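Local coordinates for putative uncharacterized protein (Chaetomium thermophilum, PDB 5T8V) that probably helps to load the cohesin ring onto chromatin, being the HEAT-repeat C-terminal part of the cohesin loader Scc2, at residues T50-L54 against L89-R95; P509-T513 against S596-I600; M812-R816 against E853-F857; E1068-L1072 against I1129-A1133; L1375-V1380 against E1427-M1432. All blocks are in the same frame, centred on the assembly; numbering follows the deposited sequence.

Interaction 1. Residues T50-L54 against L89-R95; sequences TEATL and LCDSALR
The short beta hairpin made by strands 44-46 and 52-54 lays its second arm across helix 81-96, with Thr-53 and Leu-54 of the strand resting on Ala-93 and Leu-89 of the helix. Thr-53 makes the contact with its methyl branch: CG2 stands 3.3 Å from Ala-93 N and 3.7 Å from Ser-92 CB. This follows from a chi1 of 60°, which turns CG2 onto the N side of CB and puts the hydroxyl between the backbone N and the carbonyl carbon. One residue on, Leu-54 brings CD1 to 3.9 Å from Leu-89 CD1, while the other methyl of Leu-89, CD2, lies 3.7 Å from Ala-52 O. The strand runs at 103° to the helix, nearly across it, with the axes of the two segments 7.2 Å apart. Backbone bonding of Thr-53 to Ile-45 ties it into the hairpin, and helix 9-36 packs against both Leu-54 and Leu-89, so the apolar half is buried. Just before the strand the contact becomes polar. Glu-51 reaches out with an extended chain, and its OE1 forms a salt bridge with Arg-95 NH1 at 3.5 Å, coming in at the edge of the guanidinium while the carboxylate plane stands 89° from it. On one guanidinium face lies Ser-92 CA. Arg-95 is held a second time from within its own helix, where NE donates to Asp-91 OD2 at 2.7 Å, making Glu-51, Arg-95 and Asp-91 a salt-bridge network.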
# COMPACT_ATOMS: atom_id res chain seq x y z
N THR A 50 25.18 67.68 44.46
CA THR A 50 26.42 67.63 43.70
C THR A 50 26.27 66.91 42.36
O THR A 50 27.06 67.19 41.45
CB THR A 50 27.53 66.93 44.51
OG1 THR A 50 28.78 67.07 43.83
CG2 THR A 50 27.22 65.45 44.71
N GLU A 51 25.30 66.01 42.22
CA GLU A 51 25.07 65.27 41.00
C GLU A 51 23.76 65.71 40.34
O GLU A 51 22.85 66.20 41.01
CB GLU A 51 25.03 63.76 41.27
CG GLU A 51 26.40 63.11 41.38
CD GLU A 51 26.31 61.62 41.67
OE1 GLU A 51 27.07 61.13 42.53
OE2 GLU A 51 25.46 60.94 41.04
N ALA A 52 23.69 65.52 39.03
CA ALA A 52 22.50 65.83 38.25
C ALA A 52 22.66 65.26 36.85
O ALA A 52 23.63 65.58 36.15
CB ALA A 52 22.25 67.33 38.21
N THR A 53 21.73 64.41 36.43
CA THR A 53 21.91 63.61 35.23
C THR A 53 21.12 64.20 34.06
O THR A 53 20.41 65.20 34.19
CB THR A 53 21.48 62.17 35.49
OG1 THR A 53 20.10 62.13 35.87
CG2 THR A 53 22.33 61.56 36.60
N LEU A 54 21.26 63.58 32.89
CA LEU A 54 20.52 63.97 31.71
C LEU A 54 19.26 63.13 31.60
O LEU A 54 19.27 61.92 31.86
CB LEU A 54 21.38 63.79 30.45
CG LEU A 54 22.66 64.64 30.38
CD1 LEU A 54 23.51 64.22 29.19
CD2 LEU A 54 22.34 66.12 30.30
N LEU A 89 28.22 61.86 33.34
CA LEU A 89 26.79 62.02 33.57
C LEU A 89 26.06 60.69 33.36
O LEU A 89 25.19 60.31 34.16
CB LEU A 89 26.22 63.08 32.63
CG LEU A 89 26.84 64.48 32.74
CD1 LEU A 89 26.24 65.40 31.68
CD2 LEU A 89 26.66 65.07 34.13
N CYS A 90 26.41 59.97 32.29
CA CYS A 90 25.84 58.64 32.09
C CYS A 90 26.13 57.74 33.28
O CYS A 90 25.23 57.05 33.78
CB CYS A 90 26.41 58.03 30.80
SG CYS A 90 25.91 58.86 29.28
N ASP A 91 27.37 57.75 33.77
CA ASP A 91 27.72 56.89 34.89
C ASP A 91 26.93 57.26 36.14
O ASP A 91 26.63 56.39 36.96
CB ASP A 91 29.22 56.97 35.17
CG ASP A 91 29.68 55.93 36.17
OD1 ASP A 91 29.97 54.79 35.75
OD2 ASP A 91 29.75 56.24 37.38
N SER A 92 26.58 58.54 36.29
CA SER A 92 25.74 58.95 37.41
C SER A 92 24.33 58.41 37.26
O SER A 92 23.77 57.83 38.20
CB SER A 92 25.73 60.48 37.52
OG SER A 92 27.03 60.99 37.76
N ALA A 93 23.74 58.58 36.07
CA ALA A 93 22.40 58.04 35.83
C ALA A 93 22.36 56.53 36.04
O ALA A 93 21.33 55.99 36.47
CB ALA A 93 21.93 58.40 34.43
N LEU A 94 23.46 55.84 35.73
CA LEU A 94 23.48 54.39 35.89
C LEU A 94 23.70 53.98 37.34
O LEU A 94 23.07 53.03 37.82
CB LEU A 94 24.57 53.79 34.99
CG LEU A 94 24.19 53.76 33.51
CD1 LEU A 94 25.42 53.64 32.62
CD2 LEU A 94 23.23 52.62 33.26
N ARG A 95 24.58 54.68 38.06
CA ARG A 95 24.76 54.41 39.48
C ARG A 95 23.49 54.70 40.26
O ARG A 95 23.26 54.09 41.31
CB ARG A 95 25.93 55.23 40.03
CG ARG A 95 27.30 54.69 39.65
CD ARG A 95 28.42 55.44 40.37
NE ARG A 95 28.63 56.78 39.83
CZ ARG A 95 28.04 57.89 40.28
NH1 ARG A 95 27.18 57.83 41.29
NH2 ARG A 95 28.31 59.06 39.71

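Interaction 2. Residues P509-T513 against S596-I600; sequences PYRAT and SYSII
Ile-600 pushes its side chain between Pro-509 and the ring of Tyr-510, and it is the side chain this contact encloses most. Its CD1 sits over one face of the tyrosine, 3.7 Å from the ring centroid and only 6° off the normal, a clear CH-pi contact. CG2 lies 3.8 Å from Tyr-510 CZ, while CG1 backs onto Pro-509 CB at 3.8 Å. With chi1 at -67° the CG1-CD1 arm passes Pro-509 and ends over the ring, and CG2 lies by CZ and OH. Tyr-510 is also stacked with Trp-540 of helix 527-550. The backbones approach closest at Pro-509 and Ser-596, CA to CA 4.6 Å. Toward Thr-513 the fit is looser and more polar. Thr-513 OG1 rests 3.6 Å from Ser-596 CB and 4.0 Å from Tyr-597 CB, and Thr-513 CG2 approaches the Tyr-597 ring obliquely. This side is not open to solvent either: Pro-419 and Pro-422 lie against Thr-513 and Tyr-597. The segments run at 137° to each other, 8.7 Å between axes. The hydroxyls of Thr-513 and Ser-596 turn back to their own helices, Thr-513 OG1 donating to Pro-509 O at 3.0 Å and Ser-596 OG bonding to Gln-592 O. These two buried hydroxyls are therefore satisfied locally, and the joint between the helices rests on dispersion and CH-pi contact.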
# COMPACT_ATOMS: atom_id res chain seq x y z
N PRO A 509 17.36 33.26 -13.03
CA PRO A 509 16.58 33.19 -11.78
C PRO A 509 17.31 33.75 -10.57
O PRO A 509 16.69 34.42 -9.74
CB PRO A 509 16.29 31.69 -11.63
CG PRO A 509 17.34 31.02 -12.43
CD PRO A 509 17.63 31.92 -13.58
N TYR A 510 18.61 33.48 -10.42
CA TYR A 510 19.36 34.04 -9.30
C TYR A 510 19.26 35.56 -9.28
O TYR A 510 18.96 36.17 -8.24
CB TYR A 510 20.82 33.59 -9.36
CG TYR A 510 21.05 32.18 -8.89
CD1 TYR A 510 21.23 31.90 -7.55
CD2 TYR A 510 21.09 31.12 -9.79
CE1 TYR A 510 21.44 30.61 -7.11
CE2 TYR A 510 21.30 29.83 -9.36
CZ TYR A 510 21.47 29.58 -8.02
OH TYR A 510 21.68 28.29 -7.59
N ARG A 511 19.50 36.19 -10.43
CA ARG A 511 19.38 37.64 -10.54
C ARG A 511 18.00 38.11 -10.08
O ARG A 511 17.89 39.05 -9.28
CB ARG A 511 19.63 38.07 -11.98
CG ARG A 511 19.67 39.58 -12.18
CD ARG A 511 21.02 40.17 -11.81
NE ARG A 511 21.49 41.07 -12.85
CZ ARG A 511 21.27 42.38 -12.88
NH1 ARG A 511 20.59 42.97 -11.90
NH2 ARG A 511 21.74 43.11 -13.88
N ALA A 512 16.94 37.48 -10.58
CA ALA A 512 15.59 37.92 -10.25
C ALA A 512 15.32 37.79 -8.75
O ALA A 512 14.78 38.70 -8.12
CB ALA A 512 14.56 37.13 -11.05
N THR A 513 15.68 36.64 -8.17
CA THR A 513 15.48 36.44 -6.74
C THR A 513 16.21 37.51 -5.94
O THR A 513 15.64 38.11 -5.02
CB THR A 513 15.95 35.04 -6.34
OG1 THR A 513 15.29 34.06 -7.15
CG2 THR A 513 15.64 34.77 -4.88
N SER A 596 11.12 31.93 -9.86
CA SER A 596 12.57 31.87 -10.03
C SER A 596 13.21 30.98 -8.97
O SER A 596 13.90 30.01 -9.29
CB SER A 596 13.16 33.28 -9.96
OG SER A 596 12.65 34.09 -11.01
N TYR A 597 12.97 31.29 -7.70
CA TYR A 597 13.58 30.52 -6.63
C TYR A 597 13.14 29.06 -6.68
O TYR A 597 13.94 28.16 -6.38
CB TYR A 597 13.25 31.13 -5.27
CG TYR A 597 13.97 30.46 -4.13
CD1 TYR A 597 15.35 30.55 -4.00
CD2 TYR A 597 13.27 29.72 -3.19
CE1 TYR A 597 16.01 29.93 -2.97
CE2 TYR A 597 13.93 29.10 -2.15
CZ TYR A 597 15.30 29.20 -2.04
OH TYR A 597 15.95 28.58 -1.01
N SER A 598 11.89 28.80 -7.08
CA SER A 598 11.44 27.42 -7.19
C SER A 598 12.20 26.68 -8.29
O SER A 598 12.58 25.52 -8.11
CB SER A 598 9.94 27.39 -7.46
OG SER A 598 9.22 28.09 -6.46
N ILE A 599 12.43 27.34 -9.42
CA ILE A 599 13.25 26.74 -10.47
C ILE A 599 14.64 26.42 -9.93
O ILE A 599 15.18 25.34 -10.18
CB ILE A 599 13.32 27.69 -11.69
CG1 ILE A 599 11.96 27.74 -12.39
CG2 ILE A 599 14.38 27.22 -12.68
CD1 ILE A 599 11.76 28.99 -13.23
N ILE A 600 15.23 27.35 -9.17
CA ILE A 600 16.52 27.07 -8.55
C ILE A 600 16.43 25.83 -7.67
O ILE A 600 17.33 24.99 -7.66
CB ILE A 600 17.00 28.30 -7.76
CG1 ILE A 600 17.32 29.44 -8.73
CG2 ILE A 600 18.23 27.96 -6.92
CD1 ILE A 600 17.57 30.77 -8.06

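Interaction 3. Residues M812-R816 against E853-F857; sequences MEVCR and EASLF
Leu-856 plugs into the flank of helix 808-824, its CD2 methyl 3.8 Å from Cys-815 CB and 3.9 Å from Arg-816 CB, with the backbone between Met-812 and Arg-816 close beside it. Met-812 closes over the same methyl: its CE is 4.0 Å from Leu-856 CD2 and goes on to touch Glu-853 CG at 3.7 Å and Ser-855 OG at 3.6 Å. A bend at chi2 (76°) swings the thioether out across the loop. At the rim, Arg-816 NH2 gives a weak hydrogen bond of 3.5 Å to Ser-855 O, which lies at the edge of the guanidinium; a bend at chi3 turns that group back toward the loop. One shell further out, the loop has a turn of its own, Phe-857 N bonding to Ala-854 O at 3.0 Å, and this curl presents Leu-856 to the helix, whereas Phe-857 packs on Leu-846, Phe-849 and Ala-850 of helix 839-852. Residues 853-857 link that helix to helix 859-862. Leu-801 of helix 791-801 packs against Met-812, Cys-815 and Leu-856 alike, and Phe-849 also reaches Cys-815, so the loop is wedged among three helices of the all-helical array.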
# COMPACT_ATOMS: atom_id res chain seq x y z
N MET A 812 -39.46 -8.53 -10.93
CA MET A 812 -39.96 -9.56 -11.82
C MET A 812 -40.22 -9.00 -13.22
O MET A 812 -39.75 -9.55 -14.22
CB MET A 812 -41.25 -10.16 -11.24
CG MET A 812 -41.82 -11.34 -12.02
SD MET A 812 -40.92 -12.87 -11.75
CE MET A 812 -41.99 -14.04 -12.58
N GLU A 813 -40.96 -7.89 -13.30
CA GLU A 813 -41.33 -7.34 -14.60
C GLU A 813 -40.16 -6.68 -15.31
O GLU A 813 -40.23 -6.48 -16.53
CB GLU A 813 -42.49 -6.36 -14.42
CG GLU A 813 -43.82 -7.05 -14.18
CD GLU A 813 -44.86 -6.14 -13.55
OE1 GLU A 813 -45.01 -4.99 -14.02
OE2 GLU A 813 -45.52 -6.58 -12.59
N VAL A 814 -39.09 -6.34 -14.59
CA VAL A 814 -37.88 -5.87 -15.27
C VAL A 814 -37.22 -7.03 -16.01
O VAL A 814 -36.67 -6.84 -17.11
CB VAL A 814 -36.91 -5.21 -14.27
CG1 VAL A 814 -36.11 -6.25 -13.49
CG2 VAL A 814 -35.99 -4.23 -14.98
N CYS A 815 -37.26 -8.23 -15.43
CA CYS A 815 -36.82 -9.41 -16.16
C CYS A 815 -37.79 -9.75 -17.29
O CYS A 815 -37.38 -10.21 -18.36
CB CYS A 815 -36.68 -10.60 -15.21
SG CYS A 815 -35.34 -10.44 -14.00
N ARG A 816 -39.09 -9.52 -17.06
CA ARG A 816 -40.06 -9.75 -18.13
C ARG A 816 -39.76 -8.87 -19.33
O ARG A 816 -39.81 -9.34 -20.48
CB ARG A 816 -41.48 -9.50 -17.61
CG ARG A 816 -42.54 -9.57 -18.70
CD ARG A 816 -43.95 -9.63 -18.12
NE ARG A 816 -44.23 -10.91 -17.47
CZ ARG A 816 -44.41 -11.09 -16.16
NH1 ARG A 816 -44.37 -10.06 -15.32
NH2 ARG A 816 -44.66 -12.30 -15.69
N GLU A 853 -36.86 -18.94 -14.64
CA GLU A 853 -38.26 -18.62 -14.38
C GLU A 853 -38.98 -18.51 -15.72
O GLU A 853 -38.79 -17.52 -16.43
CB GLU A 853 -38.38 -17.34 -13.57
CG GLU A 853 -39.81 -16.93 -13.26
CD GLU A 853 -40.54 -17.95 -12.41
OE1 GLU A 853 -39.88 -18.64 -11.61
OE2 GLU A 853 -41.78 -18.07 -12.55
N ALA A 854 -39.79 -19.51 -16.04
CA ALA A 854 -40.51 -19.53 -17.31
C ALA A 854 -41.69 -18.58 -17.34
O ALA A 854 -42.18 -18.25 -18.42
CB ALA A 854 -41.00 -20.95 -17.61
N SER A 855 -42.17 -18.13 -16.17
CA SER A 855 -43.29 -17.19 -16.12
C SER A 855 -43.03 -15.93 -16.95
O SER A 855 -43.99 -15.27 -17.35
CB SER A 855 -43.58 -16.80 -14.67
OG SER A 855 -44.50 -15.73 -14.61
N LEU A 856 -41.77 -15.60 -17.20
CA LEU A 856 -41.44 -14.36 -17.90
C LEU A 856 -41.73 -14.43 -19.39
O LEU A 856 -41.77 -13.39 -20.05
CB LEU A 856 -39.96 -14.03 -17.67
CG LEU A 856 -39.54 -13.88 -16.21
CD1 LEU A 856 -38.05 -14.10 -16.05
CD2 LEU A 856 -39.94 -12.52 -15.68
N PHE A 857 -41.92 -15.63 -19.94
CA PHE A 857 -42.10 -15.81 -21.37
C PHE A 857 -43.57 -15.86 -21.73
O PHE A 857 -44.42 -16.23 -20.92
CB PHE A 857 -41.40 -17.09 -21.84
CG PHE A 857 -39.90 -17.04 -21.71
CD1 PHE A 857 -39.29 -17.14 -20.47
CD2 PHE A 857 -39.10 -16.90 -22.84
CE1 PHE A 857 -37.91 -17.09 -20.36
CE2 PHE A 857 -37.72 -16.85 -22.72
CZ PHE A 857 -37.13 -16.95 -21.48

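Interaction 4. Residues E1068-L1072 against I1129-A1133; sequences ETMVL and ITRIA
At the edge of the Arg-1131 guanidinium, close to its plane, lies OE1 of Glu-1068, 3.9 Å from NH2: a long salt bridge, with the carboxylate tilted 33° against the guanidinium. The two chains arrive roughly at right angles, Arg-1131 turning back by a bend at chi3. The carboxylate also has an apolar neighbour, since Ile-1132 CD1 comes from the opposite direction to within 3.6 Å of both Glu-1068 CD and OE1. Glu-1068 gets there with chi1 at 74°, CG lodged between backbone N and carbonyl carbon, and an extended chain beyond. Such a buried acid with so distant a cation may be only partly compensated by it; His-1140 of helix 1139-1154 touches it as well. One turn along, the contact is purely apolar. Leu-1072 CD1 and Ile-1132 CD1 meet tip to tip at 4.0 Å, whereas Leu-1072 CD2 slides past Ile-1129 CG2 at 3.9 Å. The side chains meet at their far ends, with the segment axes 12.4 Å apart and their directions 114° from each other. Helix 1139-1154 packs alongside, with Leu-1143 on Leu-1072 and Leu-1148 on Ile-1129, and Phe-1060 of helix 1050-1062 packs on Ile-1132. Helices that follow one another in the chain and pack through apolar side chains fit the alpha-helical solenoid of this HEAT-repeat protein.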
# COMPACT_ATOMS: atom_id res chain seq x y z
N GLU A 1068 -17.19 -48.79 -19.87
CA GLU A 1068 -17.39 -48.67 -18.43
C GLU A 1068 -17.67 -47.24 -18.01
O GLU A 1068 -18.26 -47.01 -16.95
CB GLU A 1068 -16.19 -49.23 -17.66
CG GLU A 1068 -14.94 -48.38 -17.66
CD GLU A 1068 -13.75 -49.09 -17.02
OE1 GLU A 1068 -13.92 -50.26 -16.59
OE2 GLU A 1068 -12.66 -48.50 -16.95
N THR A 1069 -17.26 -46.26 -18.83
CA THR A 1069 -17.81 -44.91 -18.70
C THR A 1069 -19.31 -44.93 -18.96
O THR A 1069 -20.08 -44.25 -18.27
CB THR A 1069 -17.12 -43.96 -19.67
OG1 THR A 1069 -15.71 -43.92 -19.39
CG2 THR A 1069 -17.70 -42.55 -19.56
N MET A 1070 -19.75 -45.71 -19.95
CA MET A 1070 -21.19 -45.84 -20.21
C MET A 1070 -21.95 -46.30 -18.98
O MET A 1070 -23.10 -45.91 -18.78
CB MET A 1070 -21.42 -46.80 -21.37
CG MET A 1070 -20.84 -46.34 -22.71
SD MET A 1070 -21.62 -44.84 -23.35
CE MET A 1070 -20.54 -43.56 -22.71
N VAL A 1071 -21.33 -47.13 -18.14
CA VAL A 1071 -21.98 -47.60 -16.92
C VAL A 1071 -21.86 -46.57 -15.81
O VAL A 1071 -22.83 -46.26 -15.10
CB VAL A 1071 -21.39 -48.96 -16.49
CG1 VAL A 1071 -22.07 -49.48 -15.23
CG2 VAL A 1071 -21.49 -49.98 -17.62
N LEU A 1072 -20.66 -46.00 -15.64
CA LEU A 1072 -20.43 -45.06 -14.55
C LEU A 1072 -21.32 -43.83 -14.68
O LEU A 1072 -21.80 -43.30 -13.68
CB LEU A 1072 -18.96 -44.65 -14.50
CG LEU A 1072 -17.97 -45.72 -14.04
CD1 LEU A 1072 -16.54 -45.23 -14.22
CD2 LEU A 1072 -18.22 -46.11 -12.59
N ILE A 1129 -15.89 -49.89 -8.88
CA ILE A 1129 -15.85 -48.43 -8.96
C ILE A 1129 -14.66 -47.90 -8.17
O ILE A 1129 -13.98 -46.96 -8.60
CB ILE A 1129 -17.17 -47.81 -8.48
CG1 ILE A 1129 -18.38 -48.49 -9.14
CG2 ILE A 1129 -17.20 -46.33 -8.85
CD1 ILE A 1129 -19.70 -48.14 -8.48
N THR A 1130 -14.39 -48.49 -7.01
CA THR A 1130 -13.20 -48.13 -6.24
C THR A 1130 -11.94 -48.35 -7.07
O THR A 1130 -11.09 -47.46 -7.16
CB THR A 1130 -13.14 -48.96 -4.95
OG1 THR A 1130 -14.28 -48.67 -4.13
CG2 THR A 1130 -11.87 -48.64 -4.16
N ARG A 1131 -11.81 -49.52 -7.69
CA ARG A 1131 -10.65 -49.80 -8.53
C ARG A 1131 -10.46 -48.70 -9.57
O ARG A 1131 -9.36 -48.16 -9.72
CB ARG A 1131 -10.80 -51.16 -9.21
CG ARG A 1131 -9.64 -51.52 -10.14
CD ARG A 1131 -9.92 -52.79 -10.92
NE ARG A 1131 -11.16 -52.70 -11.69
CZ ARG A 1131 -11.29 -52.00 -12.82
NH1 ARG A 1131 -10.27 -51.31 -13.31
NH2 ARG A 1131 -12.46 -51.98 -13.45
N ILE A 1132 -11.52 -48.36 -10.30
CA ILE A 1132 -11.41 -47.32 -11.32
C ILE A 1132 -11.00 -46.00 -10.69
O ILE A 1132 -10.23 -45.23 -11.28
CB ILE A 1132 -12.73 -47.19 -12.10
CG1 ILE A 1132 -13.01 -48.48 -12.88
CG2 ILE A 1132 -12.68 -46.00 -13.06
CD1 ILE A 1132 -14.39 -48.54 -13.51
N ALA A 1133 -11.49 -45.72 -9.49
CA ALA A 1133 -11.22 -44.43 -8.86
C ALA A 1133 -9.78 -44.30 -8.39
O ALA A 1133 -9.22 -43.20 -8.38
CB ALA A 1133 -12.18 -44.20 -7.69

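Interaction 5. Residues L1375-V1380 against E1427-M1432; sequences LAIWEV and EINNIM
Glu-1379 and Glu-1427 face each other with similarly folded chains: in both, CG lies opposite the backbone N and the chain then bends at chi2, to 64° and 62° respectively. The bends lay the carboxylate of Glu-1379 against the methylenes of Glu-1427, with OE2 and CD of the former each 3.6 Å from CG of the latter. Met-1432 is likewise bent at chi2, which brings its CE methyl 3.6 Å from Ala-1376 CB. Between these lies the seam proper. Ile-1431 points into it and uses two branches, CG2 at 3.9 Å from Leu-1375 CB and CD1 at 4.1 Å from Glu-1379 CB. At the other end Ile-1428 stretches CD1 to 3.7 Å from Val-1380 CG2. The helices pack antiparallel, at 170° with the segment axes 9.8 Å apart, and the backbones come nearest at Ala-1376 and Ile-1428. Met-1432, the first residue past helix 1422-1431, ends the apolar row. Helix 1271-1284 backs the seam, Ile-1280 touching both Val-1380 and Ile-1428, and helix 1439-1452 lies against Leu-1375. No ionic pair joins the two segments; they are held by methyl and methylene contacts. The glutamates keep their like charges apart, with 5.0 Å from Glu-1379 OE1 to Glu-1427 OE2, and their proximity may slightly raise the pKa of one, though both are partly exposed.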
# COMPACT_ATOMS: atom_id res chain seq x y z
N LEU A 1375 19.61 -42.21 10.73
CA LEU A 1375 20.27 -40.94 10.44
C LEU A 1375 19.27 -39.92 9.90
O LEU A 1375 19.36 -38.73 10.21
CB LEU A 1375 21.42 -41.14 9.46
CG LEU A 1375 22.67 -41.81 10.02
CD1 LEU A 1375 22.81 -43.22 9.51
CD2 LEU A 1375 23.91 -41.01 9.67
N ALA A 1376 18.32 -40.37 9.08
CA ALA A 1376 17.29 -39.47 8.57
C ALA A 1376 16.38 -38.99 9.70
O ALA A 1376 16.10 -37.79 9.81
CB ALA A 1376 16.49 -40.16 7.47
N ILE A 1377 15.92 -39.92 10.53
CA ILE A 1377 15.09 -39.55 11.68
C ILE A 1377 15.78 -38.47 12.50
O ILE A 1377 15.20 -37.41 12.77
CB ILE A 1377 14.78 -40.79 12.55
CG1 ILE A 1377 13.93 -41.79 11.78
CG2 ILE A 1377 14.06 -40.38 13.83
CD1 ILE A 1377 13.82 -43.15 12.46
N TRP A 1378 17.03 -38.72 12.90
CA TRP A 1378 17.74 -37.75 13.72
C TRP A 1378 17.98 -36.44 12.98
O TRP A 1378 17.97 -35.37 13.59
CB TRP A 1378 19.07 -38.33 14.20
CG TRP A 1378 19.77 -37.45 15.17
CD1 TRP A 1378 20.75 -36.54 14.91
CD2 TRP A 1378 19.52 -37.36 16.58
NE1 TRP A 1378 21.14 -35.91 16.06
CE2 TRP A 1378 20.40 -36.40 17.10
CE3 TRP A 1378 18.64 -38.02 17.45
CZ2 TRP A 1378 20.43 -36.07 18.46
CZ3 TRP A 1378 18.67 -37.69 18.80
CH2 TRP A 1378 19.56 -36.72 19.29
N GLU A 1379 18.20 -36.51 11.66
CA GLU A 1379 18.35 -35.29 10.88
C GLU A 1379 17.11 -34.41 11.00
O GLU A 1379 17.19 -33.23 11.37
CB GLU A 1379 18.63 -35.63 9.42
CG GLU A 1379 18.86 -34.43 8.52
CD GLU A 1379 20.10 -33.63 8.90
OE1 GLU A 1379 20.98 -34.20 9.58
OE2 GLU A 1379 20.19 -32.44 8.53
N VAL A 1380 15.93 -34.99 10.71
CA VAL A 1380 14.69 -34.23 10.87
C VAL A 1380 14.53 -33.77 12.31
O VAL A 1380 14.01 -32.68 12.57
CB VAL A 1380 13.49 -35.08 10.40
CG1 VAL A 1380 12.18 -34.36 10.69
CG2 VAL A 1380 13.61 -35.39 8.92
N GLU A 1427 20.11 -32.69 2.65
CA GLU A 1427 20.83 -33.65 3.49
C GLU A 1427 20.08 -34.97 3.59
O GLU A 1427 20.70 -36.04 3.60
CB GLU A 1427 21.06 -33.05 4.88
CG GLU A 1427 21.92 -33.91 5.79
CD GLU A 1427 23.32 -34.12 5.24
OE1 GLU A 1427 23.72 -33.40 4.30
OE2 GLU A 1427 24.04 -35.01 5.75
N ILE A 1428 18.75 -34.92 3.67
CA ILE A 1428 17.96 -36.15 3.68
C ILE A 1428 18.24 -36.95 2.41
O ILE A 1428 18.44 -38.17 2.46
CB ILE A 1428 16.46 -35.83 3.84
CG1 ILE A 1428 16.16 -35.44 5.28
CG2 ILE A 1428 15.60 -37.03 3.43
CD1 ILE A 1428 14.77 -34.86 5.49
N ASN A 1429 18.25 -36.27 1.26
CA ASN A 1429 18.57 -36.97 0.02
C ASN A 1429 19.97 -37.59 0.09
O ASN A 1429 20.16 -38.75 -0.27
CB ASN A 1429 18.47 -36.01 -1.17
CG ASN A 1429 18.74 -36.70 -2.50
OD1 ASN A 1429 18.38 -37.85 -2.69
ND2 ASN A 1429 19.39 -35.98 -3.41
N ASN A 1430 20.95 -36.81 0.55
CA ASN A 1430 22.31 -37.33 0.69
C ASN A 1430 22.32 -38.62 1.49
O ASN A 1430 22.90 -39.63 1.07
CB ASN A 1430 23.20 -36.28 1.35
CG ASN A 1430 23.26 -34.98 0.56
OD1 ASN A 1430 22.53 -34.80 -0.40
ND2 ASN A 1430 24.14 -34.08 0.98
N ILE A 1431 21.69 -38.61 2.67
CA ILE A 1431 21.60 -39.82 3.48
C ILE A 1431 20.94 -40.94 2.68
O ILE A 1431 21.38 -42.10 2.73
CB ILE A 1431 20.82 -39.54 4.78
CG1 ILE A 1431 21.54 -38.46 5.60
CG2 ILE A 1431 20.67 -40.81 5.61
CD1 ILE A 1431 20.65 -37.78 6.62
N MET A 1432 19.90 -40.61 1.91
CA MET A 1432 19.15 -41.59 1.14
C MET A 1432 19.83 -41.96 -0.17
O MET A 1432 19.21 -42.64 -1.00
CB MET A 1432 17.74 -41.05 0.86
CG MET A 1432 16.90 -40.87 2.11
SD MET A 1432 16.42 -42.44 2.85
CE MET A 1432 15.70 -41.87 4.39

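In the fold
The five contacts follow one another along the chain, each closing before the next opens, and none touches another. Interaction 1 lies near the N-terminal end, its centre 75 Å from that of the chain, and is 126 Å, centre to centre, from interaction 4 on the opposite side. The later steps are closer: the centres of interactions 3 and 4 are 42 Å apart, and those of interactions 4 and 5 are 41 Å apart. Interactions 3 and 5 are nevertheless separated by 68 Å between centres. Interactions 1 and 3 place a hairpin or a loop on a helix, while 2, 4 and 5 join helices. Each joins nearby elements of an extended, predominantly helical molecule.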